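Local coordinates for protein uncharacterized N-acetyltransferase D2E76_00625 (Mycobacteroides abscessus, PDB 6YCA) that probably transfers acetyl groups from acetyl coenzyme A to amine substrates, as a GCN5-related N-acetyltransferase of the Eis type that cannot modify aminoglycosides, at residues Arg305-Trp309 with Phe410-Asn414; Leu187-Arg193 with Pro227-Arg232; Thr323-Gly327 with Val348-Val353; Ile170-Ile175 with Arg263-His268; Arg311-Val315 with Asp336-Asn342. All blocks are in the same frame, centred on the assembly; numbering follows the deposited sequence.

Interaction 1. Residues Arg305-Trp309 with Phe410-Asn414; sequences RDETW and FAGTN
E307 reaches from its strand to A411 in the C-terminal tail, a worked example of one acidic side chain holding a segment that has no regular structure of its own. CB already points at the tail. From there CG lies anti to the backbone N (chi1 -169°) and the chain runs on fully extended, which carries the carboxylate straight across the gap. CD brings the carboxylate up to the A411 backbone. Beyond it, OE1 accepts the backbone N-H of A411: the N to OE1 distance is 3.0 Å and the N-H...O angle 166°, with the donor 36° out of the carboxylate plane. The same OE1 is also bonded to T152 OG1, so two partners converge on this one oxygen.

The strand, 299-312, runs beside strands 149-160 and 132-135, while the tail returns from the sterol-carrier-protein-like part of the chain to lie against the acetyltransferase core, consistent with the Eis fold, in which the C-terminal tail packs on the acetyltransferase part. Carbon atoms also border the carboxylate: CD1 of F410 stands 3.8 Å from E307 OE1, and A411 CB lies 3.8 Å from that oxygen too. T308 approaches the same methyl, with OG1 4.0 Å from A411 CB, while its hydroxyl is bonded to T152 OG1. Farther back on the strand, D306 forms a salt bridge with R297 of the second subunit.

Interaction 2. Residues Leu187-Arg193 with Pro227-Arg232; sequences LAAIYER and PDGYVR
I190 and G229 mark the nearest approach of the two backbones, where helix 187-192 passes strand 229-232 at 8.6 Å between axes. The two run at 126° to each other, more antiparallel than parallel. I190 CG2 packs 3.9 Å from G229 CA.

Y230 receives the helix on two sides of its ring. L187 CD2 sits over the face, 3.6 Å from the ring centroid and 14° off the normal, a CH-pi contact; I190 CG2 meets the edge instead, in the ring plane, 3.7 Å from Y230 CD2. A first torsion that places CG between the backbone N and the carbonyl carbon (chi1 69°) turns the ring up to the helix. Helix 184-192 thus packs on the antiparallel strands 222-226 and 229-235, both in the second GNAT family region, with L187 and I190 also resting on strand 222-226. The far end of the ring is tied down by a bond from Y230 OH to D253.

L187 CD1 further touches R232 CD at 4.2 Å, while the guanidinium of R232 forms salt bridges with D214 and D252. At the exposed end, R193 and D228 form a salt bridge whose modelled closeness is doubtful.

Interaction 3. Residues Thr323-Gly327 with Val348-Val353; sequences TYTDG and VSSDKV
Y324 lays its ring beside the turn formed by S349 and S350, and the nearest partner of that ring is a backbone oxygen: Y324 CD2 lies 3.7 Å from S349 O. The first torsion, with CG anti to the carbonyl carbon (chi1 -53°), swings the ring off its own loop and in among the valines. CE2 of Y324 comes within 4.3 Å of V353 CG2, and the phenol oxygen of Y324 is 4.2 Å from V348 CG1, so the two valines receive different parts of the ring. S350 supplies the second half of the first shell. Its CB packs 3.5 Å from T325 O, and its hydroxyl, held anti to the backbone N, gives a weak hydrogen bond of 3.5 Å from S350 OG to D326 OD1, on the exposed side.

Each loop is shaped from within. D326 is the centre of an inverse gamma turn that folds G327 back on T325. In the other loop, S349 OG donates to K352 O over 3.0 Å, meeting a lone pair in the carbonyl plane, and so helps to close the turn of the hairpin between strands 344-348 and 353-356. A third layer fixes the tyrosine: its hydroxyl is bonded to L319 O, and its ring stands edge-to-face with that of F403. T325 OG1 is likewise bonded to A401 O. The contact therefore joins the hairpin of the sterol-carrier-protein-like domain to the loop leaving helix 315-321, with V348 and V353 resting on L319 of that helix and helix 395-403 adding F403 against V348.

Interaction 4. Residues Ile170-Ile175 with Arg263-His268; sequences IDTGAI and RALVGH
I170, T172 and I175 meet helix 263-268 one after another, each presenting a methyl group to a different part of it. I170 points its CG2 at the backbone, 3.2 Å from R263 O and 4.1 Å from G267 CA; with no side chain on G267, the loop can lie close to the helix here. T172 directs its CG2 at A264 O, 3.4 Å away. I175 divides its branches, and the two lead to different residues: CD1 reaches 3.7 Å to L265 CD2, crossing that leucine at a slant, while CG2 rests 3.7 Å from H268 ND1. The first torsion (chi1 -73°), with CG2 anti to the backbone N, sends that methyl toward H268, and the bend at chi2 (-62°) carries CD1 toward L265.

The loop that carries these groups is a compact piece of local structure. D171 OD1 accepts the backbone N-H of G173, giving an Asx turn, and a type I beta turn from T172 to I175 follows directly and leads into the short edge strand 176-177. Helix 259-270 lies over the sheet of the second acetyltransferase region, and I175 and H268 both reach V224 of strand 222-226.

Between the methyl contacts the backbones draw near enough for a CA-H...O contact of 3.6 Å from A264 CA to D171 O. H268 is held at its other nitrogen, NE2, by Y233 OH, and R263 NH1 bonds to R384 O of the second subunit.

Interaction 5. Residues Arg311-Val315 with Asp336-Asn342; sequences RLVDV and DTLLPHN
N342 and D336 meet the chain between R311 and V315 in a dense polar knot, while L338 and H341 mark its looser side. The amide of N342 works with both ends. ND2 donates to V313 O at 2.9 Å, with an N-H...O angle of 167° and the oxygen lying in the amide plane, and OD1 takes the backbone N-H of V315, also at 2.9 Å between OD1 and V315 N. A second bond from N342 ND2 goes to D336 OD2, so the amide is fixed in rotation. D336 forms a salt bridge with the guanidinium of R311: R311 NH2 donates to D336 OD1 at 2.9 Å, on the syn lone pair of that oxygen. The same OD1 also accepts the N-H of L339, an Asx motif that shapes the loop. Between the polar groups, L339 CD1 packs 3.9 Å from V313 CG1.

Outward the contact thins. L338 CB only skirts R311 NH1, at 4.1 Å, the same nitrogen that bonds to F146 O, and the L338 side chain rests on L122 of helix 113-127. Exposed H341 faces D314, whose OD1 stands 4.5 Å from H341 NE2.

Where strand 299-312 gives way to helix 315-321, D314 takes the N-cap position and N342 satisfies the N-H of V315. The opposite charges of R311 and D336 probably stabilise each other, D336 staying ionised, and the burial of the pair is probably compensated by the directional bonds around it.

Overall arrangement
Interactions 1 and 5 are the buried contacts, both polar and both built on strand 299-312, but they serve different junctions: the returning tail in one, the entry to the sterol-carrier-protein-like domain in the other. Interactions 2, 3 and 4 are partly buried and lean on apolar packing, with charged or weak polar contacts toward solvent in 2 and 3. Interactions 2 and 4 adjoin, where L265 packs on Y230 and V231, and interaction 1 touches interaction 2 through T413 and Y191. Interactions 3 and 5 alternate along the chain, their centres about 21 Å apart. Interactions 4 and 5 lie on opposite sides of the chain's centre.

Interaction 1. Residues Arg305-Trp309 with Phe410-Asn414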
# COMPACT_ATOMS: atom_id res chain seq x y z
N ARG A 305 11.88 -9.95 17.64
CA ARG A 305 10.82 -10.19 18.61
C ARG A 305 11.39 -10.97 19.78
O ARG A 305 12.37 -11.71 19.64
CB ARG A 305 9.66 -10.96 17.96
CG ARG A 305 8.38 -11.03 18.80
CD ARG A 305 7.21 -11.55 17.97
NE ARG A 305 5.94 -11.51 18.70
CZ ARG A 305 5.11 -10.47 18.69
NH1 ARG A 305 5.43 -9.37 18.02
NH2 ARG A 305 3.97 -10.51 19.38
N ASP A 306 10.79 -10.77 20.96
CA ASP A 306 11.17 -11.56 22.12
C ASP A 306 10.86 -13.03 21.87
O ASP A 306 9.92 -13.39 21.17
CB ASP A 306 10.40 -11.09 23.36
CG ASP A 306 8.90 -11.06 23.15
OD1 ASP A 306 8.42 -10.27 22.30
OD2 ASP A 306 8.18 -11.84 23.81
N GLU A 307 11.70 -13.90 22.44
CA GLU A 307 11.54 -15.33 22.22
C GLU A 307 11.37 -16.09 23.53
O GLU A 307 10.24 -16.45 23.90
CB GLU A 307 12.71 -15.90 21.43
CG GLU A 307 12.44 -17.31 20.97
CD GLU A 307 13.60 -17.91 20.21
OE1 GLU A 307 14.76 -17.81 20.68
OE2 GLU A 307 13.34 -18.47 19.12
N THR A 308 12.47 -16.35 24.23
CA THR A 308 12.42 -17.16 25.44
C THR A 308 12.04 -16.30 26.63
O THR A 308 12.76 -15.35 26.97
CB THR A 308 13.77 -17.82 25.70
OG1 THR A 308 14.19 -18.56 24.54
CG2 THR A 308 13.68 -18.76 26.89
N TRP A 309 10.92 -16.62 27.26
CA TRP A 309 10.57 -16.06 28.56
C TRP A 309 11.02 -17.09 29.59
O TRP A 309 10.38 -18.13 29.78
CB TRP A 309 9.07 -15.78 28.66
CG TRP A 309 8.64 -14.60 27.85
CD1 TRP A 309 8.49 -14.55 26.50
CD2 TRP A 309 8.33 -13.28 28.33
NE1 TRP A 309 8.09 -13.29 26.11
CE2 TRP A 309 7.99 -12.50 27.22
CE3 TRP A 309 8.31 -12.70 29.60
CZ2 TRP A 309 7.63 -11.16 27.33
CZ3 TRP A 309 7.95 -11.37 29.71
CH2 TRP A 309 7.62 -10.61 28.58
N PHE A 410 19.67 -18.40 21.69
CA PHE A 410 18.63 -18.52 20.67
C PHE A 410 18.07 -19.93 20.73
O PHE A 410 18.82 -20.90 20.76
CB PHE A 410 19.25 -18.25 19.30
CG PHE A 410 18.36 -18.61 18.16
CD1 PHE A 410 17.25 -17.84 17.87
CD2 PHE A 410 18.63 -19.71 17.38
CE1 PHE A 410 16.43 -18.17 16.82
CE2 PHE A 410 17.82 -20.05 16.33
CZ PHE A 410 16.71 -19.27 16.04
N ALA A 411 16.74 -20.04 20.75
CA ALA A 411 16.04 -21.32 20.72
C ALA A 411 15.35 -21.44 19.37
O ALA A 411 14.27 -20.87 19.16
CB ALA A 411 15.02 -21.39 21.86
N GLY A 412 15.93 -22.19 18.45
CA GLY A 412 15.34 -22.29 17.13
C GLY A 412 14.00 -22.99 17.05
O GLY A 412 13.54 -23.33 15.95
N THR A 413 13.35 -23.19 18.19
CA THR A 413 12.14 -23.99 18.28
C THR A 413 11.12 -23.30 19.17
O THR A 413 11.48 -22.67 20.17
CB THR A 413 12.45 -25.40 18.82
OG1 THR A 413 11.51 -25.74 19.84
CG2 THR A 413 13.86 -25.46 19.40
N ASN A 414 9.84 -23.41 18.79
CA ASN A 414 8.73 -22.84 19.55
C ASN A 414 7.82 -23.95 20.05
O ASN A 414 7.79 -25.06 19.51
CB ASN A 414 7.91 -21.87 18.70
CG ASN A 414 8.60 -20.53 18.50
OD1 ASN A 414 9.71 -20.30 18.99
ND2 ASN A 414 7.95 -19.64 17.77

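Interaction 2. Residues Leu187-Arg193 with Pro227-Arg232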
# COMPACT_ATOMS: atom_id res chain seq x y z
N LEU A 187 15.43 -36.19 10.70
CA LEU A 187 15.78 -34.81 11.03
C LEU A 187 15.89 -34.62 12.54
O LEU A 187 16.72 -33.83 13.00
CB LEU A 187 14.71 -33.86 10.48
CG LEU A 187 14.75 -33.65 8.97
CD1 LEU A 187 13.73 -32.59 8.55
CD2 LEU A 187 16.15 -33.28 8.52
N ALA A 188 15.08 -35.34 13.32
CA ALA A 188 15.19 -35.24 14.77
C ALA A 188 16.52 -35.77 15.25
O ALA A 188 17.09 -35.23 16.21
CB ALA A 188 14.03 -35.99 15.44
N ALA A 189 17.06 -36.80 14.59
CA ALA A 189 18.37 -37.32 14.95
C ALA A 189 19.47 -36.29 14.68
O ALA A 189 20.44 -36.20 15.44
CB ALA A 189 18.65 -38.63 14.21
N ILE A 190 19.33 -35.51 13.60
CA ILE A 190 20.31 -34.46 13.35
C ILE A 190 20.17 -33.36 14.40
O ILE A 190 21.17 -32.86 14.93
CB ILE A 190 20.18 -33.90 11.92
CG1 ILE A 190 20.34 -35.01 10.88
CG2 ILE A 190 21.21 -32.81 11.68
CD1 ILE A 190 20.16 -34.52 9.46
N TYR A 191 18.93 -32.99 14.74
CA TYR A 191 18.73 -31.94 15.72
C TYR A 191 19.23 -32.35 17.10
O TYR A 191 19.68 -31.50 17.87
CB TYR A 191 17.25 -31.54 15.80
CG TYR A 191 16.97 -30.46 16.84
CD1 TYR A 191 17.13 -29.11 16.52
CD2 TYR A 191 16.59 -30.79 18.13
CE1 TYR A 191 16.89 -28.12 17.46
CE2 TYR A 191 16.36 -29.80 19.08
CZ TYR A 191 16.51 -28.47 18.74
OH TYR A 191 16.28 -27.49 19.68
N GLU A 192 19.18 -33.65 17.41
CA GLU A 192 19.48 -34.11 18.77
C GLU A 192 20.85 -33.64 19.25
O GLU A 192 21.03 -33.40 20.45
CB GLU A 192 19.37 -35.63 18.84
CG GLU A 192 19.71 -36.22 20.20
CD GLU A 192 18.85 -35.66 21.31
OE1 GLU A 192 17.69 -35.27 21.04
OE2 GLU A 192 19.34 -35.60 22.46
N ARG A 193 21.81 -33.49 18.35
CA ARG A 193 23.14 -33.03 18.73
C ARG A 193 23.26 -31.51 18.79
O ARG A 193 24.38 -30.98 18.68
CB ARG A 193 24.25 -33.73 17.94
CG ARG A 193 24.13 -33.70 16.45
CD ARG A 193 25.09 -34.74 15.86
NE ARG A 193 25.53 -34.41 14.51
CZ ARG A 193 26.65 -33.76 14.22
NH1 ARG A 193 27.47 -33.35 15.18
NH2 ARG A 193 26.96 -33.52 12.95
N PRO A 227 26.50 -33.12 6.22
CA PRO A 227 26.93 -34.08 7.25
C PRO A 227 26.74 -33.59 8.68
O PRO A 227 26.62 -34.41 9.59
CB PRO A 227 28.41 -34.30 6.91
CG PRO A 227 28.46 -34.16 5.43
CD PRO A 227 27.43 -33.10 5.07
N ASP A 228 26.68 -32.27 8.89
CA ASP A 228 26.55 -31.72 10.24
C ASP A 228 25.39 -30.73 10.35
O ASP A 228 25.45 -29.81 11.17
CB ASP A 228 27.86 -31.10 10.71
CG ASP A 228 28.96 -32.12 10.89
OD1 ASP A 228 28.70 -33.19 11.46
OD2 ASP A 228 30.11 -31.85 10.46
N GLY A 229 24.34 -30.91 9.56
CA GLY A 229 23.18 -30.05 9.68
C GLY A 229 22.24 -30.22 8.51
O GLY A 229 22.48 -31.02 7.60
N TYR A 230 21.16 -29.43 8.53
CA TYR A 230 20.17 -29.45 7.46
C TYR A 230 19.49 -28.10 7.35
O TYR A 230 19.68 -27.21 8.20
CB TYR A 230 19.13 -30.57 7.67
CG TYR A 230 18.19 -30.36 8.84
CD1 TYR A 230 17.05 -29.58 8.70
CD2 TYR A 230 18.43 -30.96 10.07
CE1 TYR A 230 16.18 -29.38 9.76
CE2 TYR A 230 17.57 -30.77 11.14
CZ TYR A 230 16.44 -29.98 10.98
OH TYR A 230 15.57 -29.78 12.03
N VAL A 231 18.67 -27.94 6.31
CA VAL A 231 17.90 -26.72 6.11
C VAL A 231 16.60 -27.07 5.39
O VAL A 231 16.61 -27.80 4.40
CB VAL A 231 18.70 -25.64 5.35
CG1 VAL A 231 19.18 -26.15 4.01
CG2 VAL A 231 17.86 -24.39 5.16
N ARG A 232 15.49 -26.55 5.92
CA ARG A 232 14.16 -26.69 5.32
C ARG A 232 13.73 -25.34 4.76
O ARG A 232 13.87 -24.32 5.43
CB ARG A 232 13.14 -27.11 6.37
CG ARG A 232 13.08 -28.57 6.70
CD ARG A 232 12.14 -28.75 7.88
NE ARG A 232 10.84 -28.13 7.63
CZ ARG A 232 9.70 -28.81 7.51
NH1 ARG A 232 9.69 -30.13 7.64
NH2 ARG A 232 8.57 -28.15 7.29

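Interaction 3. Residues Thr323-Gly327 with Val348-Val353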
# COMPACT_ATOMS: atom_id res chain seq x y z
N THR A 323 28.76 -21.90 33.01
CA THR A 323 30.17 -21.56 33.16
C THR A 323 30.39 -20.05 33.16
O THR A 323 29.54 -19.27 32.71
CB THR A 323 30.99 -22.22 32.05
OG1 THR A 323 31.22 -21.27 31.00
CG2 THR A 323 30.28 -23.44 31.52
N TYR A 324 31.53 -19.65 33.71
CA TYR A 324 31.92 -18.25 33.83
C TYR A 324 33.38 -18.10 33.45
O TYR A 324 34.09 -19.09 33.23
CB TYR A 324 31.71 -17.74 35.26
CG TYR A 324 30.32 -17.97 35.80
CD1 TYR A 324 29.30 -17.05 35.58
CD2 TYR A 324 30.02 -19.11 36.53
CE1 TYR A 324 28.03 -17.26 36.07
CE2 TYR A 324 28.76 -19.33 37.04
CZ TYR A 324 27.76 -18.40 36.80
OH TYR A 324 26.50 -18.61 37.29
N THR A 325 33.84 -16.85 33.37
CA THR A 325 35.24 -16.59 33.07
C THR A 325 36.07 -16.58 34.35
O THR A 325 35.54 -16.49 35.46
CB THR A 325 35.39 -15.25 32.33
OG1 THR A 325 34.94 -14.19 33.18
CG2 THR A 325 34.57 -15.25 31.05
N ASP A 326 37.39 -16.65 34.19
CA ASP A 326 38.30 -16.72 35.33
C ASP A 326 38.43 -15.35 35.98
O ASP A 326 39.47 -14.68 35.93
CB ASP A 326 39.65 -17.29 34.90
CG ASP A 326 39.58 -18.77 34.61
OD1 ASP A 326 38.76 -19.46 35.25
OD2 ASP A 326 40.35 -19.25 33.76
N GLY A 327 37.33 -14.93 36.61
CA GLY A 327 37.28 -13.68 37.33
C GLY A 327 37.11 -13.88 38.82
O GLY A 327 36.99 -15.00 39.32
N VAL A 348 28.93 -16.24 43.04
CA VAL A 348 29.11 -16.95 41.78
C VAL A 348 30.53 -16.72 41.28
O VAL A 348 31.01 -15.58 41.24
CB VAL A 348 28.06 -16.55 40.72
CG1 VAL A 348 26.69 -17.02 41.16
CG2 VAL A 348 28.06 -15.05 40.50
N SER A 349 31.21 -17.81 40.93
CA SER A 349 32.55 -17.73 40.38
C SER A 349 32.78 -18.97 39.53
O SER A 349 32.02 -19.94 39.59
CB SER A 349 33.61 -17.63 41.48
OG SER A 349 33.67 -18.83 42.23
N SER A 350 33.84 -18.93 38.72
CA SER A 350 34.17 -20.06 37.86
C SER A 350 34.48 -21.33 38.65
O SER A 350 34.40 -22.43 38.08
CB SER A 350 35.33 -19.69 36.94
OG SER A 350 35.64 -20.74 36.04
N ASP A 351 34.81 -21.23 39.94
CA ASP A 351 35.16 -22.40 40.73
C ASP A 351 34.00 -22.95 41.55
O ASP A 351 33.85 -24.17 41.66
CB ASP A 351 36.32 -22.09 41.67
CG ASP A 351 37.59 -21.73 40.93
OD1 ASP A 351 37.77 -22.22 39.80
OD2 ASP A 351 38.40 -20.96 41.48
N LYS A 352 33.17 -22.09 42.14
CA LYS A 352 32.15 -22.56 43.06
C LYS A 352 31.01 -21.55 43.10
O LYS A 352 31.23 -20.34 42.94
CB LYS A 352 32.73 -22.80 44.47
CG LYS A 352 31.75 -23.40 45.49
CD LYS A 352 32.45 -23.73 46.82
CE LYS A 352 31.52 -24.44 47.80
NZ LYS A 352 32.21 -24.83 49.08
N VAL A 353 29.80 -22.06 43.30
CA VAL A 353 28.61 -21.25 43.50
C VAL A 353 27.97 -21.69 44.81
O VAL A 353 27.52 -22.84 44.92
CB VAL A 353 27.62 -21.41 42.34
CG1 VAL A 353 26.31 -20.71 42.67
CG2 VAL A 353 28.21 -20.86 41.06

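Interaction 4. Residues Ile170-Ile175 with Arg263-His268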
# COMPACT_ATOMS: atom_id res chain seq x y z
N ILE A 170 32.62 -20.41 -0.65
CA ILE A 170 31.86 -21.31 0.21
C ILE A 170 31.75 -22.65 -0.49
O ILE A 170 31.26 -22.73 -1.63
CB ILE A 170 30.46 -20.75 0.50
CG1 ILE A 170 30.53 -19.45 1.30
CG2 ILE A 170 29.61 -21.79 1.22
CD1 ILE A 170 29.16 -18.85 1.59
N ASP A 171 32.19 -23.71 0.18
CA ASP A 171 32.07 -25.04 -0.39
C ASP A 171 30.65 -25.56 -0.20
O ASP A 171 29.91 -25.12 0.68
CB ASP A 171 33.06 -25.99 0.30
CG ASP A 171 33.16 -27.33 -0.40
OD1 ASP A 171 32.73 -27.45 -1.56
OD2 ASP A 171 33.68 -28.28 0.23
N THR A 172 30.31 -26.59 -0.99
CA THR A 172 28.94 -27.12 -0.97
C THR A 172 28.88 -28.49 -1.64
O THR A 172 27.78 -28.93 -1.98
CB THR A 172 27.97 -26.22 -1.74
OG1 THR A 172 28.64 -25.61 -2.84
CG2 THR A 172 27.32 -25.15 -0.85
N GLY A 173 30.01 -29.16 -1.83
CA GLY A 173 29.99 -30.49 -2.42
C GLY A 173 29.34 -31.50 -1.51
O GLY A 173 28.72 -32.45 -1.99
N ALA A 174 29.45 -31.30 -0.20
CA ALA A 174 28.82 -32.20 0.77
C ALA A 174 27.32 -31.96 0.91
O ALA A 174 26.67 -32.66 1.70
CB ALA A 174 29.50 -32.07 2.13
N ILE A 175 26.76 -30.99 0.19
CA ILE A 175 25.33 -30.74 0.22
C ILE A 175 24.61 -31.84 -0.55
O ILE A 175 25.04 -32.24 -1.64
CB ILE A 175 25.03 -29.35 -0.36
CG1 ILE A 175 25.45 -28.26 0.63
CG2 ILE A 175 23.57 -29.20 -0.72
CD1 ILE A 175 24.71 -28.31 1.94
N ARG A 263 27.94 -22.45 6.82
CA ARG A 263 28.27 -21.80 5.55
C ARG A 263 27.80 -22.61 4.36
O ARG A 263 27.28 -22.05 3.39
CB ARG A 263 29.77 -21.50 5.48
CG ARG A 263 30.24 -20.45 6.48
CD ARG A 263 31.71 -20.13 6.27
NE ARG A 263 32.54 -21.30 6.55
CZ ARG A 263 33.16 -21.52 7.70
NH1 ARG A 263 33.05 -20.64 8.70
NH2 ARG A 263 33.89 -22.61 7.87
N ALA A 264 27.95 -23.94 4.41
CA ALA A 264 27.51 -24.77 3.30
C ALA A 264 26.00 -24.69 3.11
O ALA A 264 25.52 -24.54 1.98
CB ALA A 264 27.95 -26.22 3.52
N LEU A 265 25.24 -24.74 4.21
CA LEU A 265 23.79 -24.67 4.10
C LEU A 265 23.33 -23.29 3.63
O LEU A 265 22.45 -23.20 2.77
CB LEU A 265 23.14 -25.04 5.43
CG LEU A 265 23.24 -26.52 5.78
CD1 LEU A 265 22.74 -26.76 7.19
CD2 LEU A 265 22.46 -27.33 4.77
N VAL A 266 23.89 -22.23 4.20
CA VAL A 266 23.55 -20.88 3.74
C VAL A 266 23.99 -20.68 2.29
O VAL A 266 23.26 -20.10 1.48
CB VAL A 266 24.17 -19.83 4.68
CG1 VAL A 266 24.06 -18.44 4.06
CG2 VAL A 266 23.48 -19.87 6.03
N GLY A 267 25.19 -21.17 1.95
CA GLY A 267 25.66 -21.07 0.58
C GLY A 267 24.77 -21.79 -0.41
O GLY A 267 24.61 -21.33 -1.54
N HIS A 268 24.18 -22.91 -0.00
CA HIS A 268 23.23 -23.60 -0.87
C HIS A 268 22.07 -22.69 -1.24
O HIS A 268 21.65 -22.64 -2.40
CB HIS A 268 22.69 -24.85 -0.18
CG HIS A 268 21.48 -25.43 -0.86
ND1 HIS A 268 21.57 -26.28 -1.93
CD2 HIS A 268 20.16 -25.24 -0.63
CE1 HIS A 268 20.35 -26.61 -2.33
NE2 HIS A 268 19.48 -25.98 -1.55

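Interaction 5. Residues Arg311-Val315 with Asp336-Asn342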
# COMPACT_ATOMS: atom_id res chain seq x y z
N ARG A 311 12.18 -18.53 33.32
CA ARG A 311 11.87 -18.44 34.74
C ARG A 311 12.80 -19.38 35.49
O ARG A 311 12.73 -20.60 35.32
CB ARG A 311 10.41 -18.81 34.99
CG ARG A 311 10.06 -19.10 36.43
CD ARG A 311 9.99 -17.85 37.29
NE ARG A 311 10.62 -18.10 38.59
CZ ARG A 311 10.25 -17.53 39.73
NH1 ARG A 311 9.24 -16.68 39.76
NH2 ARG A 311 10.90 -17.82 40.85
N LEU A 312 13.68 -18.82 36.32
CA LEU A 312 14.61 -19.61 37.13
C LEU A 312 13.85 -20.20 38.32
O LEU A 312 13.42 -19.47 39.22
CB LEU A 312 15.78 -18.75 37.59
CG LEU A 312 16.63 -18.13 36.48
CD1 LEU A 312 17.72 -17.25 37.06
CD2 LEU A 312 17.24 -19.21 35.60
N VAL A 313 13.71 -21.53 38.33
CA VAL A 313 12.98 -22.21 39.40
C VAL A 313 13.88 -22.48 40.60
O VAL A 313 13.50 -22.24 41.75
CB VAL A 313 12.32 -23.49 38.87
CG1 VAL A 313 11.50 -24.17 39.96
CG2 VAL A 313 11.44 -23.18 37.66
N ASP A 314 15.09 -22.99 40.36
CA ASP A 314 16.11 -23.15 41.40
C ASP A 314 17.29 -22.28 41.00
O ASP A 314 18.11 -22.69 40.17
CB ASP A 314 16.50 -24.62 41.56
CG ASP A 314 17.32 -24.87 42.83
OD1 ASP A 314 17.96 -23.93 43.34
OD2 ASP A 314 17.31 -26.02 43.32
N VAL A 315 17.38 -21.09 41.58
CA VAL A 315 18.39 -20.12 41.15
C VAL A 315 19.80 -20.64 41.40
O VAL A 315 20.68 -20.53 40.54
CB VAL A 315 18.14 -18.75 41.81
CG1 VAL A 315 19.34 -17.84 41.61
CG2 VAL A 315 16.88 -18.12 41.25
N ASP A 336 12.95 -13.03 45.09
CA ASP A 336 12.00 -13.94 44.46
C ASP A 336 10.79 -14.06 45.36
O ASP A 336 10.89 -14.56 46.49
CB ASP A 336 12.65 -15.31 44.25
CG ASP A 336 11.90 -16.16 43.24
OD1 ASP A 336 10.67 -15.98 43.11
OD2 ASP A 336 12.54 -16.99 42.58
N THR A 337 9.64 -13.59 44.87
CA THR A 337 8.42 -13.61 45.68
C THR A 337 7.71 -14.95 45.62
O THR A 337 7.28 -15.47 46.65
CB THR A 337 7.49 -12.49 45.22
OG1 THR A 337 8.14 -11.22 45.37
CG2 THR A 337 6.20 -12.50 46.03
N LEU A 338 7.57 -15.53 44.42
CA LEU A 338 6.84 -16.78 44.30
C LEU A 338 7.60 -17.94 44.95
O LEU A 338 6.99 -18.80 45.59
CB LEU A 338 6.55 -17.09 42.83
CG LEU A 338 5.24 -16.56 42.26
CD1 LEU A 338 5.29 -15.04 42.10
CD2 LEU A 338 4.92 -17.24 40.95
N LEU A 339 8.92 -17.97 44.79
CA LEU A 339 9.75 -19.04 45.33
C LEU A 339 10.72 -18.43 46.32
O LEU A 339 11.86 -18.11 45.96
CB LEU A 339 10.48 -19.76 44.20
CG LEU A 339 9.55 -20.37 43.15
CD1 LEU A 339 10.33 -21.02 42.02
CD2 LEU A 339 8.61 -21.37 43.81
N PRO A 340 10.32 -18.26 47.58
CA PRO A 340 11.22 -17.65 48.58
C PRO A 340 12.48 -18.45 48.83
O PRO A 340 13.42 -17.92 49.45
CB PRO A 340 10.36 -17.54 49.84
CG PRO A 340 8.94 -17.63 49.34
CD PRO A 340 8.99 -18.54 48.15
N HIS A 341 12.53 -19.71 48.39
CA HIS A 341 13.75 -20.50 48.50
C HIS A 341 14.90 -19.84 47.74
O HIS A 341 16.07 -20.02 48.10
CB HIS A 341 13.49 -21.92 47.99
CG HIS A 341 14.70 -22.80 48.00
ND1 HIS A 341 15.36 -23.15 49.17
CD2 HIS A 341 15.37 -23.41 47.00
CE1 HIS A 341 16.38 -23.94 48.87
NE2 HIS A 341 16.41 -24.11 47.56
N ASN A 342 14.59 -19.07 46.69
CA ASN A 342 15.61 -18.39 45.90
C ASN A 342 16.01 -17.03 46.47
O ASN A 342 17.05 -16.49 46.06
CB ASN A 342 15.12 -18.20 44.46
CG ASN A 342 14.87 -19.51 43.75
OD1 ASN A 342 15.67 -20.44 43.84
ND2 ASN A 342 13.75 -19.60 43.04